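Local atomic coordinates of mitotic checkpoint control protein kinase BUB1 (Drosophila melanogaster, PDB entry 6JKK), a protein that acts at kinetochores in the mitotic checkpoint and, through the kinase domain described here, phosphorylates CENP-E, probably with ATP as phosphate donor. Residues P32-V37 with A120-N125; K41-N46 with L84-P89; N53-V58 with K74-G79; E100-L105 with Y114-Y119. One frame throughout, in Å; residues are numbered along the deposited sequence.

Contact 1 of 4, residues P32-V37 with A120-N125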
loop_
_atom_site.group_PDB
_atom_site.type_symbol
_atom_site.label_atom_id
_atom_site.label_comp_id
_atom_site.label_asym_id
_atom_site.label_seq_id
_atom_site.Cartn_x
_atom_site.Cartn_y
_atom_site.Cartn_z
ATOM N N PRO A 32 -17.547 19.206 2.210
ATOM C CA PRO A 32 -17.344 19.942 3.459
ATOM C C PRO A 32 -15.985 19.661 4.094
ATOM O O PRO A 32 -15.505 20.497 4.857
ATOM C CB PRO A 32 -18.466 19.419 4.358
ATOM C CG PRO A 32 -19.546 19.001 3.400
ATOM C CD PRO A 32 -18.795 18.420 2.233
ATOM N N HIS A 33 -15.375 18.518 3.795
ATOM C CA HIS A 33 -14.072 18.216 4.384
ATOM C C HIS A 33 -12.913 18.638 3.489
ATOM O O HIS A 33 -11.755 18.346 3.785
ATOM C CB HIS A 33 -13.954 16.738 4.775
ATOM C CG HIS A 33 -13.845 15.799 3.613
ATOM N ND1 HIS A 33 -14.817 15.698 2.641
ATOM C CD2 HIS A 33 -12.900 14.883 3.296
ATOM C CE1 HIS A 33 -14.465 14.776 1.762
ATOM N NE2 HIS A 33 -13.302 14.268 2.135
ATOM N N CYS A 34 -13.229 19.351 2.412
ATOM C CA CYS A 34 -12.203 19.916 1.544
ATOM C C CYS A 34 -12.318 21.431 1.594
ATOM O O CYS A 34 -13.418 21.975 1.456
ATOM C CB CYS A 34 -12.409 19.434 0.110
ATOM S SG CYS A 34 -11.242 20.112 -1.094
ATOM N N GLN A 35 -11.196 22.109 1.812
ATOM C CA GLN A 35 -11.180 23.567 1.726
ATOM C C GLN A 35 -10.262 24.027 0.606
ATOM O O GLN A 35 -9.062 23.762 0.628
ATOM C CB GLN A 35 -10.751 24.214 3.048
ATOM C CG GLN A 35 -10.683 25.743 2.958
ATOM C CD GLN A 35 -10.437 26.420 4.298
ATOM O OE1 GLN A 35 -10.014 25.786 5.264
ATOM N NE2 GLN A 35 -10.703 27.715 4.357
ATOM N N LEU A 36 -10.841 24.701 -0.380
ATOM C CA LEU A 36 -10.060 25.394 -1.398
ATOM C C LEU A 36 -9.485 26.692 -0.837
ATOM O O LEU A 36 -10.205 27.477 -0.220
ATOM C CB LEU A 36 -10.932 25.701 -2.618
ATOM C CG LEU A 36 -10.745 24.825 -3.855
ATOM C CD1 LEU A 36 -10.816 23.361 -3.500
ATOM C CD2 LEU A 36 -11.784 25.171 -4.905
ATOM N N VAL A 37 -8.189 26.915 -1.050
ATOM C CA VAL A 37 -7.557 28.180 -0.670
ATOM C C VAL A 37 -6.656 28.677 -1.795
ATOM O O VAL A 37 -6.308 27.918 -2.702
ATOM C CB VAL A 37 -6.705 28.047 0.622
ATOM C CG1 VAL A 37 -7.573 27.687 1.825
ATOM C CG2 VAL A 37 -5.586 27.019 0.433
ATOM N N ALA A 120 -8.889 17.815 3.488
ATOM C CA ALA A 120 -8.047 18.219 2.366
ATOM C C ALA A 120 -7.953 19.730 2.282
ATOM O O ALA A 120 -8.966 20.423 2.202
ATOM C CB ALA A 120 -8.594 17.655 1.051
ATOM N N LEU A 121 -6.729 20.242 2.299
ATOM C CA LEU A 121 -6.511 21.659 2.065
ATOM C C LEU A 121 -5.877 21.761 0.687
ATOM O O LEU A 121 -4.778 21.247 0.460
ATOM C CB LEU A 121 -5.589 22.234 3.136
ATOM C CG LEU A 121 -5.397 23.745 3.194
ATOM C CD1 LEU A 121 -6.717 24.434 3.519
ATOM C CD2 LEU A 121 -4.327 24.101 4.220
ATOM N N VAL A 122 -6.587 22.398 -0.239
ATOM C CA VAL A 122 -6.186 22.406 -1.644
ATOM C C VAL A 122 -5.954 23.825 -2.172
ATOM O O VAL A 122 -6.903 24.580 -2.394
ATOM C CB VAL A 122 -7.242 21.681 -2.506
ATOM C CG1 VAL A 122 -6.831 21.679 -3.954
ATOM C CG2 VAL A 122 -7.432 20.250 -2.012
ATOM N N GLY A 123 -4.686 24.186 -2.368
ATOM C CA GLY A 123 -4.346 25.509 -2.853
ATOM C C GLY A 123 -3.956 25.502 -4.315
ATOM O O GLY A 123 -3.909 24.444 -4.948
ATOM N N ASN A 124 -3.678 26.686 -4.851
ATOM C CA ASN A 124 -3.226 26.809 -6.228
ATOM C C ASN A 124 -1.895 26.071 -6.406
ATOM O O ASN A 124 -1.625 25.497 -7.460
ATOM C CB ASN A 124 -3.025 28.283 -6.599
ATOM C CG ASN A 124 -4.260 29.146 -6.344
ATOM O OD1 ASN A 124 -5.397 28.684 -6.423
ATOM N ND2 ASN A 124 -4.026 30.419 -6.054
ATOM N N ASN A 125 -1.089 26.081 -5.346
ATOM C CA ASN A 125 0.307 25.658 -5.387
ATOM C C ASN A 125 0.561 24.247 -4.870
ATOM O O ASN A 125 1.473 23.553 -5.339
ATOM C CB ASN A 125 1.127 26.625 -4.536
ATOM C CG ASN A 125 0.665 26.652 -3.074
ATOM O OD1 ASN A 125 -0.537 26.753 -2.785
ATOM N ND2 ASN A 125 1.619 26.542 -2.152
#
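Cys34, Gln35 and Leu36 pair in parallel, residue for residue, with Ala120, Leu121 and Val122 at the border of the beta sheet of the kinase N-lobe. Strand 34-36, from the N-terminal part of the chain, is an outermost strand of that sheet, and the two short segments diverge by only 15°. Ala120 and Val122 each bond to residues on both sides of their partners, as parallel strands require. Ala120 N gives its hydrogen to His33 O (2.9 Å), and Gln35 N reaches Ala120 O (2.8 Å). Val122 N then meets Gln35 O almost straight, at 177°, while Val37 N bonds Val122 O. Gly123 CA makes a CA-H...O contact of 3.1 Å with Val37 O; glycine suits the place, because a CB there would collide with Asn125 OD1. Cys34, Leu36, Ala120 and Val122 share the face over which helix 92-104 packs: Phe95 covers Cys34 and Ala120, and Tyr92 touches Val122. Small or branched apolar groups fit under these rings. With SG anti to the backbone N (chi1 178°), Cys34 lays its sulfur 3.9 Å from Val122 CG2. Gln35 and Leu121 occupy the other face, where the extended glutamine accepts a hydrogen bond at OE1 from His52 N and Leu121 packs on Leu49 of strand 47-51. Val37 crosses Leu121 at about a right angle, its CG1 3.8 Å from Leu121 CD1.

Contact 2 of 4, residues K41-N46 with L84-P89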
loop_
_atom_site.group_PDB
_atom_site.type_symbol
_atom_site.label_atom_id
_atom_site.label_comp_id
_atom_site.label_asym_id
_atom_site.label_seq_id
_atom_site.Cartn_x
_atom_site.Cartn_y
_atom_site.Cartn_z
ATOM N N LYS A 41 0.466 27.179 2.884
ATOM C CA LYS A 41 1.792 27.386 3.466
ATOM C C LYS A 41 2.571 26.078 3.521
ATOM O O LYS A 41 1.991 24.990 3.633
ATOM C CB LYS A 41 1.693 27.965 4.885
ATOM C CG LYS A 41 1.014 29.326 4.991
ATOM C CD LYS A 41 0.791 29.708 6.454
ATOM C CE LYS A 41 0.093 31.049 6.571
ATOM N NZ LYS A 41 -1.094 31.113 5.669
ATOM N N ARG A 42 3.892 26.186 3.438
ATOM C CA ARG A 42 4.770 25.048 3.649
ATOM C C ARG A 42 4.582 24.559 5.085
ATOM O O ARG A 42 4.562 25.361 6.017
ATOM C CB ARG A 42 6.222 25.470 3.391
ATOM C CG ARG A 42 7.206 24.325 3.232
ATOM C CD ARG A 42 8.555 24.836 2.728
ATOM N NE ARG A 42 8.529 25.136 1.297
ATOM C CZ ARG A 42 9.120 24.389 0.368
ATOM N NH1 ARG A 42 9.793 23.301 0.724
ATOM N NH2 ARG A 42 9.047 24.728 -0.914
ATOM N N LEU A 43 4.403 23.255 5.266
ATOM C CA LEU A 43 4.250 22.704 6.606
ATOM C C LEU A 43 5.519 22.954 7.408
ATOM O O LEU A 43 6.622 22.847 6.877
ATOM C CB LEU A 43 3.964 21.201 6.542
ATOM C CG LEU A 43 2.586 20.760 6.032
ATOM C CD1 LEU A 43 2.540 19.245 5.844
ATOM C CD2 LEU A 43 1.498 21.201 6.987
ATOM N N HIS A 44 5.364 23.299 8.682
ATOM C CA HIS A 44 6.516 23.548 9.539
ATOM C C HIS A 44 6.259 22.979 10.931
ATOM O O HIS A 44 5.141 23.062 11.440
ATOM C CB HIS A 44 6.799 25.051 9.613
ATOM C CG HIS A 44 8.183 25.383 10.071
ATOM N ND1 HIS A 44 8.500 25.579 11.400
ATOM C CD2 HIS A 44 9.336 25.550 9.383
ATOM C CE1 HIS A 44 9.786 25.853 11.508
ATOM N NE2 HIS A 44 10.319 25.842 10.297
ATOM N N PRO A 45 7.291 22.387 11.549
ATOM C CA PRO A 45 7.112 21.784 12.878
ATOM C C PRO A 45 6.624 22.767 13.946
ATOM O O PRO A 45 6.902 23.961 13.858
ATOM C CB PRO A 45 8.524 21.284 13.226
ATOM C CG PRO A 45 9.443 22.014 12.291
ATOM C CD PRO A 45 8.659 22.192 11.038
ATOM N N ASN A 46 5.898 22.249 14.935
ATOM C CA ASN A 46 5.434 23.035 16.081
ATOM C C ASN A 46 4.552 24.230 15.732
ATOM O O ASN A 46 4.694 25.310 16.307
ATOM C CB ASN A 46 6.610 23.477 16.951
ATOM C CG ASN A 46 6.595 22.825 18.316
ATOM O OD1 ASN A 46 6.062 23.380 19.277
ATOM N ND2 ASN A 46 7.179 21.635 18.409
ATOM N N LEU A 84 0.081 14.486 8.109
ATOM C CA LEU A 84 -0.189 15.557 7.162
ATOM C C LEU A 84 0.757 15.416 5.982
ATOM O O LEU A 84 1.979 15.489 6.145
ATOM C CB LEU A 84 -0.035 16.930 7.831
ATOM C CG LEU A 84 -0.869 17.110 9.103
ATOM C CD1 LEU A 84 0.006 17.009 10.328
ATOM C CD2 LEU A 84 -1.639 18.424 9.116
ATOM N N LYS A 85 0.192 15.194 4.799
ATOM C CA LYS A 85 1.002 15.004 3.603
ATOM C C LYS A 85 0.852 16.183 2.666
ATOM O O LYS A 85 -0.250 16.468 2.171
ATOM C CB LYS A 85 0.598 13.719 2.877
ATOM C CG LYS A 85 1.394 13.459 1.604
ATOM C CD LYS A 85 0.896 12.201 0.909
ATOM C CE LYS A 85 1.669 11.913 -0.364
ATOM N NZ LYS A 85 1.288 10.573 -0.904
ATOM N N GLN A 86 1.968 16.865 2.428
ATOM C CA GLN A 86 1.988 18.025 1.555
ATOM C C GLN A 86 2.666 17.676 0.241
ATOM O O GLN A 86 3.700 17.001 0.231
ATOM C CB GLN A 86 2.745 19.166 2.224
ATOM C CG GLN A 86 2.780 20.447 1.389
ATOM C CD GLN A 86 3.073 21.674 2.224
ATOM O OE1 GLN A 86 4.108 21.760 2.887
ATOM N NE2 GLN A 86 2.150 22.627 2.208
ATOM N N GLU A 87 2.087 18.116 -0.872
ATOM C CA GLU A 87 2.724 17.866 -2.160
ATOM C C GLU A 87 2.583 19.040 -3.119
ATOM O O GLU A 87 1.538 19.690 -3.171
ATOM C CB GLU A 87 2.182 16.582 -2.799
ATOM C CG GLU A 87 2.852 16.230 -4.126
ATOM C CD GLU A 87 2.421 14.881 -4.672
ATOM O OE1 GLU A 87 1.817 14.089 -3.917
ATOM O OE2 GLU A 87 2.693 14.618 -5.862
ATOM N N ARG A 88 3.655 19.297 -3.868
ATOM C CA ARG A 88 3.671 20.277 -4.953
ATOM C C ARG A 88 4.101 19.574 -6.244
ATOM O O ARG A 88 5.056 18.794 -6.237
ATOM C CB ARG A 88 4.641 21.422 -4.638
ATOM C CG ARG A 88 4.297 22.208 -3.371
ATOM C CD ARG A 88 5.422 23.143 -2.945
ATOM N NE ARG A 88 6.687 22.422 -2.886
ATOM C CZ ARG A 88 7.126 21.758 -1.821
ATOM N NH1 ARG A 88 6.412 21.731 -0.701
ATOM N NH2 ARG A 88 8.287 21.119 -1.878
ATOM N N PRO A 89 3.371 19.806 -7.348
ATOM C CA PRO A 89 2.129 20.587 -7.405
ATOM C C PRO A 89 0.997 19.823 -6.740
ATOM O O PRO A 89 1.178 18.670 -6.353
ATOM C CB PRO A 89 1.859 20.699 -8.907
ATOM C CG PRO A 89 2.481 19.474 -9.484
ATOM C CD PRO A 89 3.718 19.232 -8.661
#
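Leu84, on strand 80-87, begins the contact by setting its CB 4.0 Å from CD1 of Leu43, a buried apolar meeting that Leu49 of strand 47-51 also adjoins. Lys85 points the opposite way, as alternation along a strand demands: this is the lysine predicted to bind ATP, and its NZ forms salt bridges with Glu94 of helix 92-104 and with Asp207 of the DFG motif. Gln86 turns back to the loop. Its chain, extended with CG anti to the backbone N (chi1 -178°), slides past Leu43, whose CD1 lies 3.6 Å from Gln86 CB. At the end the amide uses both of its atoms: NE2 donates to Lys41 O (2.8 Å), which lies in the amide plane, and OE1 accepts from Leu43 N (2.8 Å). A leucine at Gln86 would probably leave Lys41 O and Leu43 N without their mates and the loop less firmly tied to the strand. Farther on, Arg88 bends at chi3 (-51°) and presents the flat of its guanidinium to that of Arg42; the centres are 4.0 Å apart, the planes 30° apart, and Arg42 NH2 sits over the middle of the Arg88 group. Stacking joins the weakly solvated faces of the two groups; because Arg42 is exposed, solvent is likely to temper the repulsion between the like charges.

Contact 3 of 4, residues N53-V58 with K74-G79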
loop_
_atom_site.group_PDB
_atom_site.type_symbol
_atom_site.label_atom_id
_atom_site.label_comp_id
_atom_site.label_asym_id
_atom_site.label_seq_id
_atom_site.Cartn_x
_atom_site.Cartn_y
_atom_site.Cartn_z
ATOM N N ASN A 53 -13.344 24.521 10.191
ATOM C CA ASN A 53 -13.474 24.696 11.639
ATOM C C ASN A 53 -12.504 23.827 12.442
ATOM O O ASN A 53 -12.386 23.975 13.660
ATOM C CB ASN A 53 -14.913 24.428 12.090
ATOM C CG ASN A 53 -15.850 25.589 11.793
ATOM O OD1 ASN A 53 -15.505 26.752 12.007
ATOM N ND2 ASN A 53 -17.041 25.278 11.298
ATOM N N GLU A 54 -11.808 22.926 11.754
ATOM C CA GLU A 54 -10.949 21.954 12.421
ATOM C C GLU A 54 -9.512 22.452 12.551
ATOM O O GLU A 54 -8.902 22.870 11.564
ATOM C CB GLU A 54 -10.995 20.627 11.665
ATOM C CG GLU A 54 -12.413 20.197 11.302
ATOM C CD GLU A 54 -13.307 20.023 12.518
ATOM O OE1 GLU A 54 -14.494 20.409 12.447
ATOM O OE2 GLU A 54 -12.830 19.490 13.543
ATOM N N LYS A 55 -8.983 22.420 13.774
ATOM C CA LYS A 55 -7.607 22.849 14.031
ATOM C C LYS A 55 -6.691 21.662 14.330
ATOM O O LYS A 55 -7.084 20.716 15.018
ATOM C CB LYS A 55 -7.547 23.863 15.178
ATOM C CG LYS A 55 -6.121 24.223 15.604
ATOM C CD LYS A 55 -6.097 25.236 16.731
ATOM C CE LYS A 55 -6.542 26.596 16.248
ATOM N NZ LYS A 55 -6.354 27.641 17.295
ATOM N N PHE A 56 -5.474 21.715 13.800
ATOM C CA PHE A 56 -4.524 20.624 13.954
ATOM C C PHE A 56 -3.204 21.152 14.493
ATOM O O PHE A 56 -2.774 22.242 14.126
ATOM C CB PHE A 56 -4.272 19.951 12.604
ATOM C CG PHE A 56 -5.495 19.346 11.988
ATOM C CD1 PHE A 56 -6.397 20.134 11.282
ATOM C CD2 PHE A 56 -5.738 17.986 12.103
ATOM C CE1 PHE A 56 -7.530 19.575 10.708
ATOM C CE2 PHE A 56 -6.864 17.412 11.532
ATOM C CZ PHE A 56 -7.761 18.207 10.831
ATOM N N GLU A 57 -2.575 20.391 15.381
ATOM C CA GLU A 57 -1.183 20.648 15.733
ATOM C C GLU A 57 -0.363 20.035 14.613
ATOM O O GLU A 57 -0.671 18.932 14.166
ATOM C CB GLU A 57 -0.801 19.928 17.026
ATOM C CG GLU A 57 -1.357 20.503 18.313
ATOM C CD GLU A 57 -1.029 19.613 19.502
ATOM O OE1 GLU A 57 -0.514 18.497 19.269
ATOM O OE2 GLU A 57 -1.287 20.021 20.654
ATOM N N VAL A 58 0.653 20.748 14.139
ATOM C CA VAL A 58 1.640 20.158 13.236
ATOM C C VAL A 58 2.908 19.972 14.063
ATOM O O VAL A 58 3.543 20.949 14.446
ATOM C CB VAL A 58 1.920 21.056 12.019
ATOM C CG1 VAL A 58 2.915 20.380 11.084
ATOM C CG2 VAL A 58 0.626 21.364 11.278
ATOM N N LYS A 74 -1.855 16.341 15.288
ATOM C CA LYS A 74 -3.034 15.877 16.005
ATOM C C LYS A 74 -4.242 16.765 15.774
ATOM O O LYS A 74 -4.142 17.991 15.827
ATOM C CB LYS A 74 -2.747 15.777 17.508
ATOM C CG LYS A 74 -3.941 15.313 18.340
ATOM C CD LYS A 74 -3.560 15.130 19.803
ATOM C CE LYS A 74 -2.483 14.072 19.963
ATOM N NZ LYS A 74 -2.023 13.951 21.380
ATOM N N HIS A 75 -5.379 16.130 15.504
ATOM C CA HIS A 75 -6.668 16.808 15.484
ATOM C C HIS A 75 -7.068 17.074 16.936
ATOM O O HIS A 75 -7.407 16.146 17.674
ATOM C CB HIS A 75 -7.708 15.926 14.785
ATOM C CG HIS A 75 -9.047 16.578 14.609
ATOM N ND1 HIS A 75 -10.222 15.968 14.984
ATOM C CD2 HIS A 75 -9.394 17.778 14.087
ATOM C CE1 HIS A 75 -11.241 16.767 14.708
ATOM N NE2 HIS A 75 -10.764 17.872 14.164
ATOM N N LEU A 76 -7.004 18.338 17.345
ATOM C CA LEU A 76 -7.187 18.724 18.745
ATOM C C LEU A 76 -8.526 18.287 19.358
ATOM O O LEU A 76 -8.576 17.832 20.506
ATOM C CB LEU A 76 -7.000 20.235 18.889
ATOM C CG LEU A 76 -5.585 20.703 18.558
ATOM C CD1 LEU A 76 -5.440 22.212 18.642
ATOM C CD2 LEU A 76 -4.624 20.035 19.506
ATOM N N LYS A 77 -9.600 18.428 18.588
ATOM C CA LYS A 77 -10.947 18.092 19.049
ATOM C C LYS A 77 -11.055 16.603 19.373
ATOM O O LYS A 77 -11.598 16.211 20.411
ATOM C CB LYS A 77 -11.970 18.479 17.975
ATOM C CG LYS A 77 -13.427 18.373 18.393
ATOM C CD LYS A 77 -14.328 19.071 17.378
ATOM C CE LYS A 77 -13.997 20.559 17.260
ATOM N NZ LYS A 77 -14.445 21.137 15.955
ATOM N N SER A 78 -10.517 15.783 18.478
ATOM C CA SER A 78 -10.578 14.331 18.583
ATOM C C SER A 78 -9.487 13.756 19.476
ATOM O O SER A 78 -9.693 12.744 20.152
ATOM C CB SER A 78 -10.409 13.719 17.193
ATOM O OG SER A 78 -11.566 13.015 16.795
ATOM N N GLY A 79 -8.313 14.382 19.443
ATOM C CA GLY A 79 -7.120 13.799 20.031
ATOM C C GLY A 79 -6.497 12.823 19.056
ATOM O O GLY A 79 -5.459 12.219 19.334
HETATM O O HOH W 1 -9.722 20.166 16.437
#
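OE2 of Glu54 is gripped by two donors, His75 NE2 at 2.7 Å and, through a weak, long salt bridge, Lys77 NZ at 3.3 Å. The histidine bond uses the anti lone pair of OE2, and the oxygen lies in the ring plane. A bend at chi2 (-60°) swings the carboxylate round to this edge. Replacing Glu54 by an alanine would probably leave His75 NE2 without its acceptor and the imidazole freer to turn. That ring also sets CD2 over one face of Phe56, 3.6 Å from Phe56 CE2, with the planes at 37°. Next along, Glu57 and Lys74 form a hydrogen-bonded antiparallel pair: Glu57 N to Lys74 O is 2.9 Å, and Lys74 N to Glu57 O is 3.1 Å. Leu76 straddles the long polar chains, its CD2 3.5 Å from Glu57 CG and its CD1 3.6 Å from Lys55 CD. A water links Lys55 O to Lys77 N. This is the end of hairpin 54-64/68-75 remote from its glycine-rich turn; strand 47-51 flanks it through Leu49 and Thr47, and strand 80-87 through Lys81 and Val82.

Contact 4 of 4, residues E100-L105 with Y114-Y119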
loop_
_atom_site.group_PDB
_atom_site.type_symbol
_atom_site.label_atom_id
_atom_site.label_comp_id
_atom_site.label_asym_id
_atom_site.label_seq_id
_atom_site.Cartn_x
_atom_site.Cartn_y
_atom_site.Cartn_z
ATOM N N GLU A 100 -12.798 7.552 -4.404
ATOM C CA GLU A 100 -13.413 6.444 -5.147
ATOM C C GLU A 100 -13.320 5.143 -4.376
ATOM O O GLU A 100 -14.282 4.380 -4.324
ATOM C CB GLU A 100 -12.779 6.277 -6.533
ATOM C CG GLU A 100 -13.330 7.232 -7.589
ATOM C CD GLU A 100 -14.845 7.165 -7.703
ATOM O OE1 GLU A 100 -15.369 6.133 -8.179
ATOM O OE2 GLU A 100 -15.509 8.137 -7.303
ATOM N N ILE A 101 -12.157 4.882 -3.785
ATOM C CA ILE A 101 -11.999 3.681 -2.982
ATOM C C ILE A 101 -13.091 3.619 -1.911
ATOM O O ILE A 101 -13.801 2.615 -1.776
ATOM C CB ILE A 101 -10.605 3.610 -2.330
ATOM C CG1 ILE A 101 -9.551 3.242 -3.377
ATOM C CG2 ILE A 101 -10.595 2.560 -1.228
ATOM C CD1 ILE A 101 -8.122 3.367 -2.884
ATOM N N HIS A 102 -13.256 4.707 -1.170
ATOM C CA HIS A 102 -14.222 4.696 -0.078
ATOM C C HIS A 102 -15.665 4.770 -0.578
ATOM O O HIS A 102 -16.599 4.403 0.131
ATOM C CB HIS A 102 -13.874 5.765 0.971
ATOM C CG HIS A 102 -12.667 5.406 1.782
ATOM N ND1 HIS A 102 -12.741 4.654 2.936
ATOM C CD2 HIS A 102 -11.349 5.647 1.576
ATOM C CE1 HIS A 102 -11.523 4.460 3.413
ATOM N NE2 HIS A 102 -10.661 5.057 2.608
ATOM N N SER A 103 -15.836 5.194 -1.825
ATOM C CA SER A 103 -17.155 5.180 -2.442
ATOM C C SER A 103 -17.531 3.756 -2.884
ATOM O O SER A 103 -18.715 3.375 -2.874
ATOM C CB SER A 103 -17.158 6.133 -3.640
ATOM O OG SER A 103 -18.470 6.384 -4.097
ATOM N N ARG A 104 -16.533 2.965 -3.264
ATOM C CA ARG A 104 -16.806 1.658 -3.872
ATOM C C ARG A 104 -16.814 0.517 -2.867
ATOM O O ARG A 104 -17.332 -0.563 -3.155
ATOM C CB ARG A 104 -15.808 1.362 -4.998
ATOM C CG ARG A 104 -15.883 2.342 -6.156
ATOM C CD ARG A 104 -14.809 2.070 -7.197
ATOM N NE ARG A 104 -14.730 3.172 -8.150
ATOM C CZ ARG A 104 -13.827 3.259 -9.119
ATOM N NH1 ARG A 104 -12.933 2.299 -9.276
ATOM N NH2 ARG A 104 -13.822 4.308 -9.933
ATOM N N LEU A 105 -16.233 0.763 -1.695
ATOM C CA LEU A 105 -16.171 -0.230 -0.621
ATOM C C LEU A 105 -17.563 -0.686 -0.219
ATOM O O LEU A 105 -18.485 0.124 -0.171
ATOM C CB LEU A 105 -15.482 0.369 0.610
ATOM C CG LEU A 105 -13.966 0.276 0.715
ATOM C CD1 LEU A 105 -13.471 1.009 1.946
ATOM C CD2 LEU A 105 -13.563 -1.173 0.781
ATOM N N TYR A 114 -7.844 0.722 4.126
ATOM C CA TYR A 114 -7.405 1.701 3.136
ATOM C C TYR A 114 -7.362 3.075 3.777
ATOM O O TYR A 114 -8.293 3.452 4.491
ATOM C CB TYR A 114 -8.358 1.709 1.927
ATOM C CG TYR A 114 -8.552 0.324 1.356
ATOM C CD1 TYR A 114 -7.584 -0.254 0.536
ATOM C CD2 TYR A 114 -9.678 -0.418 1.669
ATOM C CE1 TYR A 114 -7.747 -1.534 0.037
ATOM C CE2 TYR A 114 -9.852 -1.700 1.177
ATOM C CZ TYR A 114 -8.886 -2.249 0.364
ATOM O OH TYR A 114 -9.065 -3.523 -0.129
ATOM N N ALA A 115 -6.284 3.814 3.526
ATOM C CA ALA A 115 -6.145 5.171 4.049
ATOM C C ALA A 115 -7.371 5.994 3.687
ATOM O O ALA A 115 -7.907 5.851 2.593
ATOM C CB ALA A 115 -4.894 5.829 3.496
ATOM N N HIS A 116 -7.813 6.837 4.617
ATOM C CA HIS A 116 -8.956 7.719 4.392
ATOM C C HIS A 116 -8.465 9.151 4.554
ATOM O O HIS A 116 -7.797 9.473 5.545
ATOM C CB HIS A 116 -10.072 7.401 5.399
ATOM C CG HIS A 116 -11.257 8.318 5.314
ATOM N ND1 HIS A 116 -11.366 9.462 6.077
ATOM C CD2 HIS A 116 -12.395 8.246 4.579
ATOM C CE1 HIS A 116 -12.515 10.063 5.805
ATOM N NE2 HIS A 116 -13.156 9.346 4.899
ATOM N N ILE A 117 -8.748 9.997 3.568
ATOM C CA ILE A 117 -8.395 11.412 3.689
ATOM C C ILE A 117 -9.493 12.091 4.499
ATOM O O ILE A 117 -10.620 12.287 4.016
ATOM C CB ILE A 117 -8.147 12.066 2.301
ATOM C CG1 ILE A 117 -6.929 11.422 1.646
ATOM C CG2 ILE A 117 -7.930 13.595 2.414
ATOM C CD1 ILE A 117 -6.582 11.952 0.263
ATOM N N ASP A 118 -9.176 12.394 5.758
ATOM C CA ASP A 118 -10.143 13.006 6.659
ATOM C C ASP A 118 -10.432 14.446 6.257
ATOM O O ASP A 118 -11.573 14.912 6.347
ATOM C CB ASP A 118 -9.632 12.984 8.101
ATOM C CG ASP A 118 -9.536 11.582 8.677
ATOM O OD1 ASP A 118 -10.133 10.643 8.108
ATOM O OD2 ASP A 118 -8.869 11.431 9.722
ATOM N N TYR A 119 -9.381 15.151 5.842
ATOM C CA TYR A 119 -9.486 16.552 5.456
ATOM C C TYR A 119 -8.505 16.866 4.339
ATOM O O TYR A 119 -7.426 16.258 4.247
ATOM C CB TYR A 119 -9.233 17.471 6.660
ATOM C CG TYR A 119 -10.298 17.342 7.721
ATOM C CD1 TYR A 119 -10.106 16.531 8.834
ATOM C CD2 TYR A 119 -11.511 18.006 7.592
ATOM C CE1 TYR A 119 -11.090 16.398 9.796
ATOM C CE2 TYR A 119 -12.496 17.883 8.547
ATOM C CZ TYR A 119 -12.281 17.080 9.646
ATOM O OH TYR A 119 -13.271 16.961 10.596
#
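His102 reaches from helix 92-104 to the loop at Tyr114, Ala115 and His116. From CB, directed toward that loop, the chain turns at chi1 -72° to bring CG under His116 CD2, 4.0 Å away; His102 ND1 lies at the same distance from His116 CD2. Farther out, His102 CD2 comes 3.6 Å from Ala115 O, and His102 CE1 lies 3.6 Å from Tyr114 O. The tip, His102 NE2, donates to Ala115 O at 2.9 Å, with the acceptor in the imidazole plane. Thus the edge of His102 grips a backbone oxygen while its face receives the edge of His116 in a T-shaped pair, the planes of His102 and His116 at 89°. Asp118 steadies His116 in turn: His116 ND1 donates to Asp118 OD1 at 2.7 Å. Apolar neighbours extend the contact: Ile101 CG2 meets Tyr114 CB (4.0 Å) and Leu105 CD2 meets Tyr114 CE2 (3.8 Å), while the hydroxyl of Tyr114 bonds Ile169 O. The segments bracket the link from the kinase C-helix to strand 119-122. Tyr114 packs on helix 156-175, Ala115 shares a backbone bond with Leu205 of strand 203-205, and Asp118 and Tyr119 form a classic beta bulge opposite Ile130 of strand 127-132.

Overall arrangement
Contacts 1, 2 and 3 all reach the mixed sheet of the kinase N-lobe: contact 1 at its border strand 34-36, contact 2 on strand 80-87, contact 3 in the hairpin of strands 54-64 and 68-75. Along the chain, contact 1 encloses the others; contact 3 lies within contact 2, and contact 4 follows both. Centres of contacts 1 and 2 are about 13 Å apart, those of 2 and 4 about 21 Å. Tyr119 of contact 4 touches Glu54 and Phe56 of contact 3, and His33 of contact 1 meets Asp118. Together they join the N-terminal part of the chain, the sheet and helix 92-104 in the lobe that holds the predicted ATP-binding lysine, Lys85.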